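Local structure of uncharacterized protein (4H0A) at residues A[138-146]-A[155-163]. The protein is of unknown function but belongs to the CAP (cysteine-rich secretory protein) family, pairing a CAP domain with a CAP-associated N-terminal region. Sequence-based numbering, arbitrary orientation.
Sequences SDEDLKTQT and AQVYSDQQS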
loop_
_atom_site.group_PDB
_atom_site.type_symbol
_atom_site.label_atom_id
_atom_site.label_comp_id
_atom_site.label_asym_id
_atom_site.label_seq_id
_atom_site.Cartn_x
_atom_site.Cartn_y
_atom_site.Cartn_z
ATOM N N SER A 138 16.954 -0.034 4.734
ATOM C CA SER A 138 17.160 -0.395 6.148
ATOM C C SER A 138 17.042 -1.906 6.357
ATOM O O SER A 138 16.699 -2.628 5.418
ATOM C CB SER A 138 16.156 0.334 7.047
ATOM O OG SER A 138 14.825 -0.141 6.909
ATOM N N ASP A 139 17.339 -2.388 7.589
ATOM C CA ASP A 139 17.247 -3.824 7.915
ATOM C C ASP A 139 15.839 -4.355 7.695
ATOM O O ASP A 139 15.676 -5.424 7.109
ATOM C CB ASP A 139 17.674 -4.115 9.371
ATOM C CG ASP A 139 19.132 -4.493 9.521
ATOM O OD1 ASP A 139 19.652 -5.213 8.643
ATOM O OD2 ASP A 139 19.756 -4.071 10.525
ATOM N N GLU A 140 14.841 -3.608 8.185
ATOM C CA GLU A 140 13.421 -3.921 8.042
ATOM C C GLU A 140 13.024 -3.973 6.551
ATOM O O GLU A 140 12.263 -4.864 6.168
ATOM C CB GLU A 140 12.576 -2.863 8.792
ATOM C CG GLU A 140 11.068 -3.081 8.754
ATOM C CD GLU A 140 10.271 -2.071 9.562
ATOM O OE1 GLU A 140 10.516 -1.964 10.785
ATOM O OE2 GLU A 140 9.384 -1.406 8.979
ATOM N N ASP A 141 13.546 -3.033 5.714
ATOM C CA ASP A 141 13.214 -2.974 4.278
ATOM C C ASP A 141 13.664 -4.227 3.517
ATOM O O ASP A 141 12.903 -4.736 2.707
ATOM C CB ASP A 141 13.838 -1.733 3.601
ATOM C CG ASP A 141 13.326 -0.391 4.093
ATOM O OD1 ASP A 141 12.124 -0.299 4.434
ATOM O OD2 ASP A 141 14.106 0.587 4.068
ATOM N N LEU A 142 14.873 -4.736 3.778
ATOM C CA LEU A 142 15.366 -5.920 3.058
ATOM C C LEU A 142 14.599 -7.192 3.372
ATOM O O LEU A 142 14.488 -8.068 2.507
ATOM C CB LEU A 142 16.843 -6.175 3.384
ATOM C CG LEU A 142 17.805 -5.173 2.805
ATOM C CD1 LEU A 142 19.133 -5.259 3.506
ATOM C CD2 LEU A 142 17.994 -5.406 1.316
ATOM N N LYS A 143 14.128 -7.324 4.612
ATOM C CA LYS A 143 13.423 -8.532 5.044
ATOM C C LYS A 143 11.927 -8.477 4.714
ATOM O O LYS A 143 11.348 -9.525 4.432
ATOM C CB LYS A 143 13.598 -8.759 6.562
ATOM C CG LYS A 143 14.633 -9.825 6.929
ATOM C CD LYS A 143 16.066 -9.405 6.657
ATOM C CE LYS A 143 17.034 -10.426 7.200
ATOM N NZ LYS A 143 18.446 -10.110 6.852
ATOM N N THR A 144 11.293 -7.292 4.802
ATOM C CA THR A 144 9.835 -7.184 4.656
ATOM C C THR A 144 9.324 -6.255 3.544
ATOM O O THR A 144 8.110 -6.150 3.386
ATOM C CB THR A 144 9.263 -6.738 6.006
ATOM O OG1 THR A 144 9.610 -5.366 6.246
ATOM C CG2 THR A 144 9.741 -7.650 7.162
ATOM N N GLN A 145 10.212 -5.620 2.770
ATOM C CA GLN A 145 9.832 -4.738 1.660
ATOM C C GLN A 145 10.881 -4.850 0.563
ATOM O O GLN A 145 11.255 -3.844 -0.040
ATOM C CB GLN A 145 9.748 -3.297 2.187
ATOM C CG GLN A 145 8.803 -2.406 1.418
ATOM C CD GLN A 145 8.823 -0.982 1.918
ATOM O OE1 GLN A 145 9.614 -0.594 2.777
ATOM N NE2 GLN A 145 7.970 -0.159 1.371
ATOM N N THR A 146 11.380 -6.072 0.330
ATOM C CA THR A 146 12.506 -6.340 -0.564
ATOM C C THR A 146 12.321 -5.729 -1.940
ATOM O O THR A 146 11.296 -5.964 -2.568
ATOM C CB THR A 146 12.733 -7.843 -0.711
ATOM O OG1 THR A 146 12.464 -8.460 0.546
ATOM C CG2 THR A 146 14.155 -8.177 -1.189
ATOM N N ALA A 155 10.445 -5.105 -8.455
ATOM C CA ALA A 155 9.380 -5.682 -7.652
ATOM C C ALA A 155 9.629 -5.360 -6.209
ATOM O O ALA A 155 10.765 -5.478 -5.742
ATOM C CB ALA A 155 9.297 -7.187 -7.841
ATOM N N GLN A 156 8.589 -4.916 -5.514
ATOM C CA GLN A 156 8.599 -4.722 -4.074
ATOM C C GLN A 156 7.854 -5.907 -3.509
ATOM O O GLN A 156 6.687 -6.096 -3.860
ATOM C CB GLN A 156 7.936 -3.410 -3.678
ATOM C CG GLN A 156 8.633 -2.179 -4.231
ATOM C CD GLN A 156 7.967 -0.978 -3.644
ATOM O OE1 GLN A 156 6.952 -0.505 -4.157
ATOM N NE2 GLN A 156 8.382 -0.600 -2.446
ATOM N N VAL A 157 8.527 -6.748 -2.717
ATOM C CA VAL A 157 7.935 -7.941 -2.124
ATOM C C VAL A 157 7.618 -7.640 -0.669
ATOM O O VAL A 157 8.536 -7.464 0.131
ATOM C CB VAL A 157 8.884 -9.158 -2.262
ATOM C CG1 VAL A 157 8.196 -10.437 -1.782
ATOM C CG2 VAL A 157 9.362 -9.301 -3.702
ATOM N N TYR A 158 6.329 -7.597 -0.324
ATOM C CA TYR A 158 5.881 -7.292 1.032
ATOM C C TYR A 158 5.732 -8.554 1.838
ATOM O O TYR A 158 4.979 -9.434 1.432
ATOM C CB TYR A 158 4.546 -6.548 0.989
ATOM C CG TYR A 158 4.649 -5.224 0.270
ATOM C CD1 TYR A 158 5.214 -4.118 0.887
ATOM C CD2 TYR A 158 4.212 -5.085 -1.044
ATOM C CE1 TYR A 158 5.316 -2.892 0.229
ATOM C CE2 TYR A 158 4.317 -3.870 -1.717
ATOM C CZ TYR A 158 4.852 -2.769 -1.071
ATOM O OH TYR A 158 4.931 -1.573 -1.741
ATOM N N SER A 159 6.437 -8.649 2.972
ATOM C CA SER A 159 6.365 -9.825 3.847
ATOM C C SER A 159 5.926 -9.442 5.221
ATOM O O SER A 159 6.086 -8.295 5.642
ATOM C CB SER A 159 7.707 -10.539 3.957
ATOM O OG SER A 159 8.227 -10.902 2.691
ATOM N N ASP A 160 5.436 -10.437 5.945
ATOM C CA ASP A 160 4.960 -10.272 7.303
ATOM C C ASP A 160 6.148 -10.414 8.258
ATOM O O ASP A 160 6.941 -11.341 8.111
ATOM C CB ASP A 160 3.893 -11.340 7.566
ATOM C CG ASP A 160 2.975 -11.074 8.738
ATOM O OD1 ASP A 160 2.456 -9.950 8.839
ATOM O OD2 ASP A 160 2.753 -12.007 9.540
ATOM N N GLN A 161 6.278 -9.511 9.232
ATOM C CA GLN A 161 7.377 -9.572 10.199
ATOM C C GLN A 161 7.172 -10.762 11.170
ATOM O O GLN A 161 8.147 -11.285 11.699
ATOM C CB GLN A 161 7.488 -8.239 10.972
ATOM C CG GLN A 161 8.906 -7.854 11.375
ATOM C CD GLN A 161 8.939 -6.442 11.921
ATOM O OE1 GLN A 161 8.184 -6.094 12.838
ATOM N NE2 GLN A 161 9.803 -5.588 11.377
ATOM N N GLN A 162 5.904 -11.196 11.373
ATOM C CA GLN A 162 5.556 -12.310 12.258
ATOM C C GLN A 162 5.603 -13.652 11.529
ATOM O O GLN A 162 6.337 -14.534 11.960
ATOM C CB GLN A 162 4.156 -12.109 12.871
ATOM C CG GLN A 162 4.179 -11.330 14.181
ATOM C CD GLN A 162 4.630 -12.179 15.341
ATOM O OE1 GLN A 162 5.729 -12.004 15.876
ATOM N NE2 GLN A 162 3.800 -13.130 15.742
ATOM N N SER A 163 4.800 -13.834 10.465
ATOM C CA SER A 163 4.771 -15.114 9.741
ATOM C C SER A 163 5.938 -15.279 8.756
ATOM O O SER A 163 6.241 -16.411 8.400
ATOM C CB SER A 163 3.449 -15.294 8.998
ATOM O OG SER A 163 3.205 -14.270 8.052
#
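The carbonyl of Thr146 takes the shortest bond across the contact: Val157 N donates to Thr146 O over 2.9 Å, while Gln156 CA brings a C-H to the same oxygen. Two residues earlier on the helix side and two later on the strand, Ser159 N donates to Thr144 O at 3.0 Å, and Tyr158 CA adds a C-H contact. Helix 139-144 thus ends directly on strand 155-159, their axes 93° apart, and the chain turns into strand 145-150, at one edge of the antiparallel sheet within this chain; strands 145-150 and 153-159 form a beta hairpin in the CAP-associated N-terminal region. Between the two bonds, Gln145 runs alongside Tyr158, its CG 3.7 Å from ring atom CE1. Thr144 lays CB 3.6 Å from Ser159 O; its OG1, set between backbone N and carbonyl carbon (chi1 71°), is hydrogen-bonded to Asn291 OD1 and to His287 NE2 of helix 282-290. Thr146 OG1 turns back to Leu142 O at 2.8 Å, tying the new strand to the last helical turn. Farther out, Glu140 and Gln161 cross at about a right angle. Ser159 OG is buried by the contact without a polar partner in the model. Backbone bonds therefore carry the join, with side chains mostly packing around them.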